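Long-range contact in tyrosine-protein kinase receptor torso (Bombyx mori, PDB 5AOQ), which serves as a receptor tyrosine kinase that binds prothoracicotropic hormone and activates MAPK signalling, helping to initiate metamorphosis: residues 85-90 with 110-115. Numbering follows the deposited sequence.
Sequences FILMEH and LITTAN
The carbonyl oxygen of Ile111 has a methyl group as its nearest neighbour across this contact: Leu87 CD1 lies 3.8 Å from Ile111 O, and no hydrogen bond joins 85-90 to 110-115. The pair is a worked example of how the two sheets of a β-sandwich hold together, here in the first of torso's unusual FN3 domains. Strand 83-88 belongs to one sheet and strand 107-111 to the facing one; where they come nearest, the CA atoms of Leu87 and Leu110 are 7.6 Å apart. Both leucines point toward the opposite segment and meet tip to tip, with Leu87 CD2 at 3.6 Å from Leu110 CD1. In each, CG stands opposite the carbonyl carbon (chi1 -66° in Leu87, -78° in Leu110), which carries the branched end across toward the partner strand. Leu110 CD1 also touches Phe85 CB at 4.3 Å, while the phenylalanine ring leads away and meets Phe74 of strand 71-75, planes at about 45°. Thr112 OG1 lies 4.2 Å from Leu87 CD1, a light contact. The Ile111 side chain points away from 85-90, packs on Glu80 of a hormone chain and is about 7 Å from that of Lys204, implicated in hormone binding. Mainly apolar groups meet here, leucine methyls also resting against the carbonyl oxygens of Phe85 and Ile111, which implies cohesion by dispersion and exclusion of water rather than by directional bonds.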
loop_
_atom_site.group_PDB
_atom_site.type_symbol
_atom_site.label_atom_id
_atom_site.label_comp_id
_atom_site.label_asym_id
_atom_site.label_seq_id
_atom_site.Cartn_x
_atom_site.Cartn_y
_atom_site.Cartn_z
ATOM N N PHE A 85 13.690 20.571 -3.875
ATOM C CA PHE A 85 13.667 21.170 -2.546
ATOM C C PHE A 85 13.971 20.137 -1.476
ATOM O O PHE A 85 13.508 18.999 -1.560
ATOM C CB PHE A 85 12.309 21.812 -2.281
ATOM C CG PHE A 85 11.950 22.867 -3.273
ATOM C CD1 PHE A 85 11.428 22.521 -4.506
ATOM C CD2 PHE A 85 12.156 24.203 -2.988
ATOM C CE1 PHE A 85 11.108 23.484 -5.429
ATOM C CE2 PHE A 85 11.836 25.171 -3.910
ATOM C CZ PHE A 85 11.316 24.810 -5.132
ATOM N N ILE A 86 14.752 20.539 -0.476
ATOM C CA ILE A 86 15.094 19.654 0.635
ATOM C C ILE A 86 14.995 20.356 1.987
ATOM O O ILE A 86 15.143 21.578 2.076
ATOM C CB ILE A 86 16.521 19.089 0.480
ATOM C CG1 ILE A 86 17.537 20.234 0.429
ATOM C CG2 ILE A 86 16.614 18.225 -0.771
ATOM C CD1 ILE A 86 18.979 19.789 0.463
ATOM N N LEU A 87 14.750 19.564 3.029
ATOM C CA LEU A 87 14.740 20.043 4.410
ATOM C C LEU A 87 15.994 19.575 5.141
ATOM O O LEU A 87 16.301 18.381 5.153
ATOM C CB LEU A 87 13.495 19.548 5.154
ATOM C CG LEU A 87 12.133 20.070 4.690
ATOM C CD1 LEU A 87 11.024 19.429 5.510
ATOM C CD2 LEU A 87 12.062 21.588 4.788
ATOM N N MET A 88 16.707 20.517 5.752
ATOM C CA MET A 88 17.995 20.227 6.375
ATOM C C MET A 88 17.992 20.395 7.888
ATOM O O MET A 88 17.544 21.413 8.414
ATOM C CB MET A 88 19.079 21.116 5.771
ATOM C CG MET A 88 19.718 20.518 4.540
ATOM S SD MET A 88 20.609 19.004 4.942
ATOM C CE MET A 88 20.448 18.108 3.404
ATOM N N GLU A 89 18.522 19.376 8.560
ATOM C CA GLU A 89 18.613 19.321 10.014
ATOM C C GLU A 89 20.086 19.371 10.438
ATOM O O GLU A 89 20.977 19.302 9.592
ATOM C CB GLU A 89 17.912 18.046 10.515
ATOM C CG GLU A 89 18.362 17.506 11.867
ATOM C CD GLU A 89 17.620 16.250 12.270
ATOM O OE1 GLU A 89 16.833 15.729 11.452
ATOM O OE2 GLU A 89 17.821 15.783 13.412
ATOM N N HIS A 90 20.341 19.509 11.737
ATOM C CA HIS A 90 21.702 19.487 12.270
ATOM C C HIS A 90 22.288 18.078 12.332
ATOM O O HIS A 90 23.373 17.824 11.808
ATOM C CB HIS A 90 21.735 20.105 13.667
ATOM C CG HIS A 90 23.038 19.914 14.380
ATOM N ND1 HIS A 90 23.306 18.808 15.158
ATOM C CD2 HIS A 90 24.150 20.686 14.430
ATOM C CE1 HIS A 90 24.525 18.909 15.657
ATOM N NE2 HIS A 90 25.059 20.039 15.231
ATOM N N LEU A 110 6.509 19.561 1.609
ATOM C CA LEU A 110 7.576 18.788 2.235
ATOM C C LEU A 110 7.092 18.178 3.547
ATOM O O LEU A 110 6.541 18.878 4.395
ATOM C CB LEU A 110 8.792 19.674 2.494
ATOM C CG LEU A 110 9.677 19.977 1.288
ATOM C CD1 LEU A 110 10.494 21.236 1.525
ATOM C CD2 LEU A 110 10.586 18.793 1.001
ATOM N N ILE A 111 7.312 16.878 3.718
ATOM C CA ILE A 111 6.816 16.156 4.887
ATOM C C ILE A 111 7.838 16.233 6.017
ATOM O O ILE A 111 9.046 16.218 5.771
ATOM C CB ILE A 111 6.506 14.681 4.556
ATOM C CG1 ILE A 111 5.436 14.591 3.465
ATOM C CG2 ILE A 111 6.018 13.937 5.795
ATOM C CD1 ILE A 111 5.983 14.604 2.054
ATOM N N THR A 112 7.349 16.313 7.251
ATOM C CA THR A 112 8.216 16.385 8.424
ATOM C C THR A 112 8.102 15.154 9.314
ATOM O O THR A 112 7.028 14.566 9.454
ATOM C CB THR A 112 7.884 17.634 9.272
ATOM O OG1 THR A 112 8.098 18.813 8.491
ATOM C CG2 THR A 112 8.750 17.702 10.525
ATOM N N THR A 113 9.230 14.778 9.911
ATOM C CA THR A 113 9.299 13.662 10.846
ATOM C C THR A 113 9.709 14.179 12.223
ATOM O O THR A 113 10.810 14.702 12.390
ATOM C CB THR A 113 10.296 12.586 10.376
ATOM O OG1 THR A 113 9.943 12.145 9.060
ATOM C CG2 THR A 113 10.291 11.396 11.328
ATOM N N ALA A 114 8.812 14.034 13.194
ATOM C CA ALA A 114 9.040 14.490 14.567
ATOM C C ALA A 114 9.228 16.006 14.665
ATOM O O ALA A 114 9.357 16.704 13.658
ATOM C CB ALA A 114 10.246 13.772 15.171
ATOM N N ASN A 115 9.230 16.504 15.898
ATOM C CA ASN A 115 9.413 17.926 16.170
ATOM C C ASN A 115 10.872 18.359 16.072
ATOM O O ASN A 115 11.602 18.330 17.064
ATOM C CB ASN A 115 8.864 18.273 17.555
ATOM C CG ASN A 115 9.064 19.735 17.911
ATOM O OD1 ASN A 115 8.989 20.612 17.050
ATOM N ND2 ASN A 115 9.322 20.003 19.185
#